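Local coordinates for protein Pcdhgc3 (Mus musculus, PDB 4ZI8) that is a clustered protocadherin that probably mediates calcium-dependent cell adhesion and may help set up specific neuronal connections, seen here as its first three extracellular cadherin domains, at residues L159-F170 with R196-L207; A227-N235 with I312-E322. One frame throughout, in Å; residues are numbered along the deposited sequence.

Contact 1: L159-F170 with R196-L207; sequences LQTYELSHNEYF and REPSVQLVLTAL
Arg196 and Glu168 form a salt bridge, NH2 to OE1 at 2.7 Å. NH2 uses the syn lone pair of OE1, and the carboxylate lies at the guanidinium edge with the two planes 75° apart. Glu168 OE2 has a second salt bridge, to Arg190. Tyr169 OH donates to Glu197 OE1 at 2.7 Å, on the anti side of that carboxylate. Glu168 CG sits over the centre of the Tyr169 ring. Glu168 OE1 and Glu197 OE1 are 4.0 Å apart, and a water donates to both, which probably eases their repulsion.

Asn167 pins the turn. Its OD1 accepts from Tyr169 N and Phe170 N, an Asx turn and Asx motif, and its ND2 donates to Ser165 O and Phe170 O. CG stands between backbone N and carbonyl carbon (chi1 77°), which turns the amide back to its own loop, while CB meets Leu202 CD2 at 3.5 Å. A leucine in its place would probably leave the NH groups of Tyr169 and Phe170 without their acceptor and let the turn shift.

Strands 159-164 and 199-207 pair antiparallel. Gln160 and Thr161 both donate to Leu207 O, a classic beta bulge. Ser165 OG accepts from Val203 N at 2.9 Å.

On the sheet face that carries Tyr162 and Ala206, Tyr162 CE2 touches Ala206 CB at 3.7 Å, and Leu204 CD1 meets Tyr162 CD2 obliquely. On the other sheet face, Leu207 CD1 lies against Glu163 CG at 3.6 Å. Backbone bonds and packing hold the strands of this middle cadherin domain, while the charged end, near the calcium ligand Asp193, probably steadies its loop.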
loop_
_atom_site.group_PDB
_atom_site.type_symbol
_atom_site.label_atom_id
_atom_site.label_comp_id
_atom_site.label_asym_id
_atom_site.label_seq_id
_atom_site.Cartn_x
_atom_site.Cartn_y
_atom_site.Cartn_z
ATOM N N LEU B 159 22.775 13.068 15.900
ATOM C CA LEU B 159 21.598 13.373 15.064
ATOM C C LEU B 159 20.548 14.127 15.865
ATOM O O LEU B 159 20.165 13.683 16.953
ATOM C CB LEU B 159 21.009 12.075 14.496
ATOM C CG LEU B 159 19.812 12.248 13.530
ATOM C CD1 LEU B 159 20.205 13.040 12.311
ATOM C CD2 LEU B 159 19.300 10.909 13.088
ATOM N N GLN B 160 20.109 15.278 15.354
ATOM C CA GLN B 160 19.075 16.057 16.022
ATOM C C GLN B 160 17.745 16.120 15.247
ATOM O O GLN B 160 16.662 16.111 15.851
ATOM C CB GLN B 160 19.564 17.483 16.271
ATOM C CG GLN B 160 20.758 17.535 17.252
ATOM C CD GLN B 160 20.524 16.780 18.550
ATOM O OE1 GLN B 160 19.470 16.908 19.180
ATOM N NE2 GLN B 160 21.516 15.981 18.960
ATOM N N THR B 161 17.810 16.235 13.928
ATOM C CA THR B 161 16.558 16.383 13.211
ATOM C C THR B 161 16.703 16.042 11.746
ATOM O O THR B 161 17.803 15.700 11.295
ATOM C CB THR B 161 15.992 17.804 13.373
ATOM O OG1 THR B 161 14.599 17.783 13.020
ATOM C CG2 THR B 161 16.733 18.811 12.506
ATOM N N TYR B 162 15.572 16.079 11.034
ATOM C CA TYR B 162 15.522 15.818 9.602
ATOM C C TYR B 162 14.736 16.921 8.942
ATOM O O TYR B 162 13.838 17.496 9.570
ATOM C CB TYR B 162 14.837 14.488 9.287
ATOM C CG TYR B 162 15.527 13.200 9.714
ATOM C CD1 TYR B 162 15.246 12.626 10.946
ATOM C CD2 TYR B 162 16.385 12.522 8.845
ATOM C CE1 TYR B 162 15.836 11.429 11.340
ATOM C CE2 TYR B 162 16.967 11.310 9.218
ATOM C CZ TYR B 162 16.688 10.774 10.474
ATOM O OH TYR B 162 17.246 9.586 10.876
ATOM N N GLU B 163 15.069 17.227 7.692
ATOM C CA GLU B 163 14.299 18.173 6.917
ATOM C C GLU B 163 13.999 17.534 5.581
ATOM O O GLU B 163 14.746 16.662 5.115
ATOM C CB GLU B 163 15.041 19.487 6.725
ATOM C CG GLU B 163 15.297 20.178 8.025
ATOM C CD GLU B 163 15.950 21.523 7.862
ATOM O OE1 GLU B 163 16.535 21.781 6.787
ATOM O OE2 GLU B 163 15.863 22.331 8.809
ATOM N N LEU B 164 12.904 17.974 4.973
ATOM C CA LEU B 164 12.460 17.433 3.704
ATOM C C LEU B 164 12.373 18.553 2.681
ATOM O O LEU B 164 11.933 19.658 2.985
ATOM C CB LEU B 164 11.115 16.728 3.863
ATOM C CG LEU B 164 10.577 16.016 2.624
ATOM C CD1 LEU B 164 11.438 14.786 2.276
ATOM C CD2 LEU B 164 9.086 15.659 2.829
ATOM N N SER B 165 12.829 18.276 1.466
ATOM C CA SER B 165 12.725 19.241 0.394
ATOM C C SER B 165 11.279 19.714 0.171
ATOM O O SER B 165 10.312 18.969 0.351
ATOM C CB SER B 165 13.266 18.627 -0.897
ATOM O OG SER B 165 12.605 17.399 -1.125
ATOM N N HIS B 166 11.156 20.956 -0.256
ATOM C CA HIS B 166 9.883 21.564 -0.534
ATOM C C HIS B 166 9.166 20.784 -1.640
ATOM O O HIS B 166 9.719 20.556 -2.710
ATOM C CB HIS B 166 10.102 23.013 -0.933
ATOM C CG HIS B 166 8.847 23.755 -1.250
ATOM N ND1 HIS B 166 7.916 24.083 -0.288
ATOM C CD2 HIS B 166 8.376 24.252 -2.420
ATOM C CE1 HIS B 166 6.920 24.745 -0.856
ATOM N NE2 HIS B 166 7.177 24.865 -2.148
ATOM N N ASN B 167 7.940 20.364 -1.373
ATOM C CA ASN B 167 7.192 19.563 -2.335
ATOM C C ASN B 167 5.709 19.746 -2.082
ATOM O O ASN B 167 5.318 20.266 -1.046
ATOM C CB ASN B 167 7.581 18.089 -2.234
ATOM C CG ASN B 167 6.945 17.403 -1.049
ATOM O OD1 ASN B 167 5.896 16.760 -1.175
ATOM N ND2 ASN B 167 7.558 17.550 0.121
ATOM N N GLU B 168 4.862 19.311 -2.997
ATOM C CA GLU B 168 3.451 19.638 -2.829
ATOM C C GLU B 168 2.598 18.501 -2.268
ATOM O O GLU B 168 1.397 18.692 -2.089
ATOM C CB GLU B 168 2.857 20.128 -4.154
ATOM C CG GLU B 168 2.581 19.064 -5.148
ATOM C CD GLU B 168 1.849 19.595 -6.398
ATOM O OE1 GLU B 168 2.510 19.781 -7.446
ATOM O OE2 GLU B 168 0.618 19.822 -6.326
ATOM N N TYR B 169 3.186 17.346 -1.957
ATOM C CA TYR B 169 2.387 16.189 -1.540
ATOM C C TYR B 169 2.610 15.692 -0.115
ATOM O O TYR B 169 1.682 15.144 0.510
ATOM C CB TYR B 169 2.645 15.003 -2.461
ATOM C CG TYR B 169 2.415 15.280 -3.930
ATOM C CD1 TYR B 169 1.128 15.290 -4.473
ATOM C CD2 TYR B 169 3.488 15.521 -4.769
ATOM C CE1 TYR B 169 0.934 15.539 -5.810
ATOM C CE2 TYR B 169 3.305 15.770 -6.095
ATOM C CZ TYR B 169 2.035 15.782 -6.616
ATOM O OH TYR B 169 1.895 16.041 -7.956
ATOM N N PHE B 170 3.842 15.832 0.366
ATOM C CA PHE B 170 4.285 15.186 1.604
ATOM C C PHE B 170 4.776 16.173 2.663
ATOM O O PHE B 170 5.583 17.072 2.376
ATOM C CB PHE B 170 5.420 14.212 1.307
ATOM C CG PHE B 170 5.052 13.070 0.397
ATOM C CD1 PHE B 170 4.392 11.958 0.890
ATOM C CD2 PHE B 170 5.413 13.090 -0.935
ATOM C CE1 PHE B 170 4.075 10.906 0.076
ATOM C CE2 PHE B 170 5.086 12.045 -1.763
ATOM C CZ PHE B 170 4.425 10.942 -1.253
ATOM N N ARG B 196 -1.103 13.397 -13.584
ATOM C CA ARG B 196 -0.518 14.724 -13.579
ATOM C C ARG B 196 0.999 14.664 -13.317
ATOM O O ARG B 196 1.785 15.260 -14.038
ATOM C CB ARG B 196 -1.241 15.593 -12.548
ATOM C CG ARG B 196 -0.548 16.913 -12.212
ATOM C CD ARG B 196 -1.309 17.683 -11.123
ATOM N NE ARG B 196 -0.637 18.928 -10.744
ATOM C CZ ARG B 196 0.093 19.091 -9.639
ATOM N NH1 ARG B 196 0.243 18.086 -8.782
ATOM N NH2 ARG B 196 0.670 20.264 -9.383
ATOM N N GLU B 197 1.411 13.919 -12.300
ATOM C CA GLU B 197 2.817 13.753 -12.011
ATOM C C GLU B 197 3.086 12.296 -11.620
ATOM O O GLU B 197 2.791 11.899 -10.496
ATOM C CB GLU B 197 3.245 14.719 -10.893
ATOM C CG GLU B 197 4.740 14.961 -10.828
ATOM C CD GLU B 197 5.148 15.934 -9.718
ATOM O OE1 GLU B 197 4.251 16.539 -9.087
ATOM O OE2 GLU B 197 6.377 16.087 -9.481
ATOM N N PRO B 198 3.633 11.496 -12.549
ATOM C CA PRO B 198 3.787 10.063 -12.290
ATOM C C PRO B 198 5.008 9.709 -11.454
ATOM O O PRO B 198 5.188 8.546 -11.081
ATOM C CB PRO B 198 3.916 9.467 -13.698
ATOM C CG PRO B 198 4.479 10.548 -14.513
ATOM C CD PRO B 198 3.908 11.824 -13.959
ATOM N N SER B 199 5.798 10.687 -11.096
ATOM C CA SER B 199 6.925 10.432 -10.222
ATOM C C SER B 199 7.240 11.697 -9.476
ATOM O O SER B 199 6.986 12.764 -9.946
ATOM C CB SER B 199 8.124 9.916 -10.991
ATOM O OG SER B 199 8.668 10.933 -11.738
ATOM N N VAL B 200 7.788 11.531 -8.301
ATOM C CA VAL B 200 8.139 12.641 -7.488
ATOM C C VAL B 200 9.515 12.413 -6.903
ATOM O O VAL B 200 9.824 11.356 -6.471
ATOM C CB VAL B 200 7.165 12.799 -6.335
ATOM C CG1 VAL B 200 7.496 14.010 -5.537
ATOM C CG2 VAL B 200 5.767 12.886 -6.850
ATOM N N GLN B 201 10.320 13.443 -6.903
ATOM C CA GLN B 201 11.656 13.343 -6.373
ATOM C C GLN B 201 11.799 14.206 -5.134
ATOM O O GLN B 201 11.465 15.339 -5.158
ATOM C CB GLN B 201 12.651 13.735 -7.458
ATOM C CG GLN B 201 12.631 12.790 -8.661
ATOM C CD GLN B 201 11.473 13.018 -9.665
ATOM O OE1 GLN B 201 11.092 14.131 -9.961
ATOM N NE2 GLN B 201 10.953 11.943 -10.203
ATOM N N LEU B 202 12.283 13.632 -4.058
ATOM C CA LEU B 202 12.473 14.362 -2.829
ATOM C C LEU B 202 13.876 14.177 -2.278
ATOM O O LEU B 202 14.556 13.295 -2.664
ATOM C CB LEU B 202 11.519 13.871 -1.763
ATOM C CG LEU B 202 10.056 13.728 -2.057
ATOM C CD1 LEU B 202 9.357 12.912 -1.019
ATOM C CD2 LEU B 202 9.443 15.091 -2.135
ATOM N N VAL B 203 14.256 15.036 -1.350
ATOM C CA VAL B 203 15.513 14.905 -0.664
ATOM C C VAL B 203 15.273 15.012 0.841
ATOM O O VAL B 203 14.730 15.966 1.295
ATOM C CB VAL B 203 16.580 15.938 -1.060
ATOM C CG1 VAL B 203 17.862 15.688 -0.309
ATOM C CG2 VAL B 203 16.862 15.881 -2.536
ATOM N N LEU B 204 15.669 13.984 1.566
ATOM C CA LEU B 204 15.664 13.969 3.019
ATOM C C LEU B 204 17.057 14.362 3.516
ATOM O O LEU B 204 18.063 13.756 3.120
ATOM C CB LEU B 204 15.303 12.586 3.562
ATOM C CG LEU B 204 15.285 12.361 5.080
ATOM C CD1 LEU B 204 14.152 13.112 5.693
ATOM C CD2 LEU B 204 15.231 10.863 5.440
ATOM N N THR B 205 17.099 15.375 4.366
ATOM C CA THR B 205 18.348 15.844 4.968
ATOM C C THR B 205 18.397 15.482 6.448
ATOM O O THR B 205 17.475 15.800 7.185
ATOM C CB THR B 205 18.495 17.339 4.801
ATOM O OG1 THR B 205 18.602 17.629 3.410
ATOM C CG2 THR B 205 19.749 17.847 5.514
ATOM N N ALA B 206 19.444 14.781 6.873
ATOM C CA ALA B 206 19.647 14.547 8.301
ATOM C C ALA B 206 20.653 15.561 8.838
ATOM O O ALA B 206 21.664 15.811 8.177
ATOM C CB ALA B 206 20.132 13.160 8.541
ATOM N N LEU B 207 20.354 16.164 9.991
ATOM C CA LEU B 207 21.224 17.191 10.589
ATOM C C LEU B 207 21.591 16.871 12.037
ATOM O O LEU B 207 20.750 16.423 12.823
ATOM C CB LEU B 207 20.551 18.555 10.566
ATOM C CG LEU B 207 20.151 19.075 9.188
ATOM C CD1 LEU B 207 18.657 19.451 9.201
ATOM C CD2 LEU B 207 20.991 20.273 8.798
HETATM O O HOH W 1 16.047 18.127 2.278
HETATM O O HOH W 2 11.257 17.940 -3.320
HETATM O O HOH W 3 4.890 18.391 -7.546
#

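Contact 2: A227-N235 with I312-E322; sequences ANDNAPAFN and IQAKDKGANPE. With CA (calcium ion), chain Q; CA (calcium ion), chain S; CA (calcium ion), chain R.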
loop_
_atom_site.group_PDB
_atom_site.type_symbol
_atom_site.label_atom_id
_atom_site.label_comp_id
_atom_site.label_asym_id
_atom_site.label_seq_id
_atom_site.Cartn_x
_atom_site.Cartn_y
_atom_site.Cartn_z
ATOM N N ALA B 227 -3.803 4.255 -10.701
ATOM C CA ALA B 227 -5.040 3.585 -10.348
ATOM C C ALA B 227 -6.052 3.881 -11.442
ATOM O O ALA B 227 -5.899 4.861 -12.187
ATOM C CB ALA B 227 -5.546 4.051 -9.018
ATOM N N ASN B 228 -7.073 3.035 -11.543
ATOM C CA ASN B 228 -8.116 3.201 -12.544
ATOM C C ASN B 228 -9.100 4.256 -12.083
ATOM O O ASN B 228 -10.222 3.941 -11.696
ATOM C CB ASN B 228 -8.832 1.875 -12.781
ATOM C CG ASN B 228 -9.683 1.873 -14.038
ATOM O OD1 ASN B 228 -9.445 2.619 -14.994
ATOM N ND2 ASN B 228 -10.668 0.981 -14.060
ATOM N N ASP B 229 -8.681 5.512 -12.092
ATOM C CA ASP B 229 -9.579 6.560 -11.643
ATOM C C ASP B 229 -10.063 7.399 -12.796
ATOM O O ASP B 229 -10.485 8.535 -12.596
ATOM C CB ASP B 229 -8.914 7.441 -10.563
ATOM C CG ASP B 229 -7.550 7.994 -10.981
ATOM O OD1 ASP B 229 -7.049 7.628 -12.051
ATOM O OD2 ASP B 229 -6.951 8.786 -10.220
ATOM N N ASN B 230 -10.028 6.840 -14.004
ATOM C CA ASN B 230 -10.662 7.501 -15.138
ATOM C C ASN B 230 -11.504 6.564 -15.986
ATOM O O ASN B 230 -11.063 5.474 -16.333
ATOM C CB ASN B 230 -9.614 8.165 -16.023
ATOM C CG ASN B 230 -8.979 9.343 -15.356
ATOM O OD1 ASN B 230 -9.522 10.449 -15.365
ATOM N ND2 ASN B 230 -7.817 9.118 -14.769
ATOM N N ALA B 231 -12.719 6.994 -16.317
ATOM C CA ALA B 231 -13.590 6.223 -17.207
ATOM C C ALA B 231 -13.258 6.579 -18.626
ATOM O O ALA B 231 -12.823 7.704 -18.888
ATOM C CB ALA B 231 -15.039 6.525 -16.932
ATOM N N PRO B 232 -13.460 5.633 -19.544
ATOM C CA PRO B 232 -13.388 5.926 -20.978
ATOM C C PRO B 232 -14.351 7.045 -21.324
ATOM O O PRO B 232 -15.332 7.245 -20.615
ATOM C CB PRO B 232 -13.806 4.613 -21.620
ATOM C CG PRO B 232 -13.389 3.594 -20.621
ATOM C CD PRO B 232 -13.693 4.202 -19.296
ATOM N N ALA B 233 -14.060 7.780 -22.388
ATOM C CA ALA B 233 -14.956 8.827 -22.859
ATOM C C ALA B 233 -15.013 8.786 -24.370
ATOM O O ALA B 233 -13.976 8.920 -25.019
ATOM C CB ALA B 233 -14.491 10.198 -22.384
ATOM N N PHE B 234 -16.206 8.617 -24.929
ATOM C CA PHE B 234 -16.353 8.629 -26.382
ATOM C C PHE B 234 -16.075 10.000 -26.973
ATOM O O PHE B 234 -16.370 11.014 -26.356
ATOM C CB PHE B 234 -17.755 8.138 -26.780
ATOM C CG PHE B 234 -17.852 6.643 -26.835
ATOM C CD1 PHE B 234 -17.379 5.949 -27.943
ATOM C CD2 PHE B 234 -18.359 5.926 -25.767
ATOM C CE1 PHE B 234 -17.430 4.585 -27.992
ATOM C CE2 PHE B 234 -18.420 4.538 -25.818
ATOM C CZ PHE B 234 -17.954 3.871 -26.922
ATOM N N ASN B 235 -15.463 10.016 -28.153
ATOM C CA ASN B 235 -15.239 11.247 -28.894
ATOM C C ASN B 235 -16.540 11.955 -29.190
ATOM O O ASN B 235 -16.616 13.180 -29.157
ATOM C CB ASN B 235 -14.490 10.963 -30.191
ATOM C CG ASN B 235 -12.986 10.967 -29.997
ATOM O OD1 ASN B 235 -12.489 10.692 -28.903
ATOM N ND2 ASN B 235 -12.251 11.297 -31.052
ATOM N N ILE B 312 -23.355 1.226 -28.015
ATOM C CA ILE B 312 -22.063 0.588 -27.907
ATOM C C ILE B 312 -21.428 1.043 -26.585
ATOM O O ILE B 312 -21.595 2.184 -26.159
ATOM C CB ILE B 312 -21.190 0.920 -29.116
ATOM C CG1 ILE B 312 -21.805 0.272 -30.379
ATOM C CG2 ILE B 312 -19.741 0.454 -28.906
ATOM C CD1 ILE B 312 -21.014 0.515 -31.640
ATOM N N GLN B 313 -20.727 0.133 -25.932
ATOM C CA GLN B 313 -20.184 0.423 -24.634
ATOM C C GLN B 313 -18.677 0.360 -24.752
ATOM O O GLN B 313 -18.156 -0.483 -25.489
ATOM C CB GLN B 313 -20.719 -0.576 -23.622
ATOM C CG GLN B 313 -19.970 -0.596 -22.324
ATOM C CD GLN B 313 -20.450 -1.715 -21.427
ATOM O OE1 GLN B 313 -21.369 -1.527 -20.633
ATOM N NE2 GLN B 313 -19.838 -2.889 -21.559
ATOM N N ALA B 314 -17.975 1.271 -24.083
ATOM C CA ALA B 314 -16.520 1.186 -23.964
ATOM C C ALA B 314 -16.160 0.976 -22.491
ATOM O O ALA B 314 -16.620 1.752 -21.653
ATOM C CB ALA B 314 -15.846 2.462 -24.491
ATOM N N LYS B 315 -15.379 -0.063 -22.181
ATOM C CA LYS B 315 -14.917 -0.312 -20.818
ATOM C C LYS B 315 -13.423 -0.583 -20.855
ATOM O O LYS B 315 -12.922 -1.177 -21.818
ATOM C CB LYS B 315 -15.661 -1.493 -20.170
ATOM C CG LYS B 315 -16.996 -1.102 -19.496
ATOM C CD LYS B 315 -17.425 -2.071 -18.390
ATOM C CE LYS B 315 -18.644 -1.524 -17.609
ATOM N NZ LYS B 315 -19.290 -2.490 -16.653
ATOM N N ASP B 316 -12.707 -0.135 -19.831
ATOM C CA ASP B 316 -11.269 -0.386 -19.800
ATOM C C ASP B 316 -11.043 -1.760 -19.186
ATOM O O ASP B 316 -12.012 -2.435 -18.821
ATOM C CB ASP B 316 -10.492 0.713 -19.047
ATOM C CG ASP B 316 -10.988 0.944 -17.640
ATOM O OD1 ASP B 316 -11.125 -0.033 -16.873
ATOM O OD2 ASP B 316 -11.249 2.121 -17.296
ATOM N N LYS B 317 -9.780 -2.180 -19.085
ATOM C CA LYS B 317 -9.445 -3.475 -18.492
ATOM C C LYS B 317 -8.933 -3.346 -17.052
ATOM O O LYS B 317 -8.243 -4.232 -16.552
ATOM C CB LYS B 317 -8.400 -4.189 -19.351
ATOM C CG LYS B 317 -8.866 -4.466 -20.779
ATOM C CD LYS B 317 -7.770 -5.119 -21.598
ATOM C CE LYS B 317 -8.265 -5.494 -22.977
ATOM N NZ LYS B 317 -7.368 -6.411 -23.767
ATOM N N GLY B 318 -9.269 -2.243 -16.388
ATOM C CA GLY B 318 -8.817 -2.012 -15.029
ATOM C C GLY B 318 -9.850 -2.390 -13.982
ATOM O O GLY B 318 -10.940 -2.855 -14.326
ATOM N N ALA B 319 -9.515 -2.167 -12.712
ATOM C CA ALA B 319 -10.394 -2.494 -11.604
ATOM C C ALA B 319 -11.577 -1.547 -11.575
ATOM O O ALA B 319 -11.427 -0.360 -11.877
ATOM C CB ALA B 319 -9.641 -2.434 -10.279
ATOM N N ASN B 320 -12.746 -2.080 -11.212
ATOM C CA ASN B 320 -13.960 -1.284 -11.105
ATOM C C ASN B 320 -14.204 -0.425 -12.332
ATOM O O ASN B 320 -14.358 0.796 -12.215
ATOM C CB ASN B 320 -13.902 -0.393 -9.859
ATOM C CG ASN B 320 -15.250 0.240 -9.528
ATOM O OD1 ASN B 320 -16.299 -0.272 -9.919
ATOM N ND2 ASN B 320 -15.223 1.367 -8.814
ATOM N N PRO B 321 -14.240 -1.046 -13.515
ATOM C CA PRO B 321 -14.395 -0.213 -14.716
ATOM C C PRO B 321 -15.722 0.554 -14.764
ATOM O O PRO B 321 -16.777 0.048 -14.366
ATOM C CB PRO B 321 -14.302 -1.221 -15.848
ATOM C CG PRO B 321 -14.646 -2.531 -15.236
ATOM C CD PRO B 321 -14.171 -2.483 -13.831
ATOM N N GLU B 322 -15.656 1.803 -15.216
ATOM C CA GLU B 322 -16.871 2.575 -15.459
ATOM C C GLU B 322 -17.053 2.583 -16.967
ATOM O O GLU B 322 -16.130 2.910 -17.698
ATOM C CB GLU B 322 -16.780 4.007 -14.890
ATOM C CG GLU B 322 -17.888 4.956 -15.424
ATOM C CD GLU B 322 -18.015 6.295 -14.665
ATOM O OE1 GLU B 322 -17.414 6.490 -13.576
ATOM O OE2 GLU B 322 -18.752 7.166 -15.163
HETATM CA CA CA Q . -5.138 6.857 -13.022
HETATM CA CA CA S . -9.612 3.843 -16.985
HETATM CA CA CA R . -5.452 10.316 -11.097
HETATM O O HOH W 4 -12.728 3.301 -12.122
HETATM O O HOH W 5 -7.120 11.333 -12.567
HETATM O O HOH W 6 -6.180 11.671 -9.465
#
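The backbone of 227-235 runs past the end of strand 307-316 and the turn after it, with the CA atoms of Asn228 and Gly318 5.8 Å apart and those of Ala231 and Glu322 5.2 Å apart. Asn228 and Asp316 meet from opposite directions, their amide and carboxylate planes 68° apart. Asn228 OD1 and Asp316 OD2 bind the same calcium ion, at 2.3 and 2.4 Å. Asn230 O is a third ligand, and Asp260, Asp262 and Asn266 complete the protein's share of the site. Asn228 ND2 turns to the loop. It donates to Ala319 O at 2.7 Å, close to its own amide plane, and to Asp316 OD1 with a bent angle of 137°. Asp316 OD1 also accepts from Gly318 N, an Asx turn, and both donors come from the same face of the carboxylate. These bonds fix the rotation of both metal-binding groups.

Residues 227-231 belong to the calcium-binding linker between the second and third cadherin domains. Asp229 bridges the other two calcium ions, one on each carboxylate oxygen, and Glu136 from the preceding domain binds both. With CG between backbone N and carbonyl carbon (chi1 53°), Asp229 OD1 binds the same calcium ion as Ala227 O.

Beyond the metals the contact turns to packing. Ala231 CB rests on Glu322 CG at 3.6 Å, and Pro232 CB lies against Ala314 CB. The Phe234 ring packs over strand 307-316, where its CZ meets Ala314 CB at 3.5 Å. In the loop after the strand, Asn320 OD1 accepts a hydrogen bond from Arg177 of the second subunit.

From the N terminus, the chain first passes through one cadherin domain and enters the second. There contact 1 closes a loop of 25 residues between 159-170 and 196-207, which holds strand 182-188 and all but the first residue of strand 170-176. The chain then runs along strand 215-225 into the linker. Contact 2 opens at 227 and closes only at 312-322, after 76 residues that include most of the third domain's strands. The two loops are in series and neither nest nor cross. The contacts do not touch, and their centres are about 34 Å apart. Contact 1 joins neighbouring strands within one domain, whereas contact 2 ties the interdomain calcium linker to the next domain.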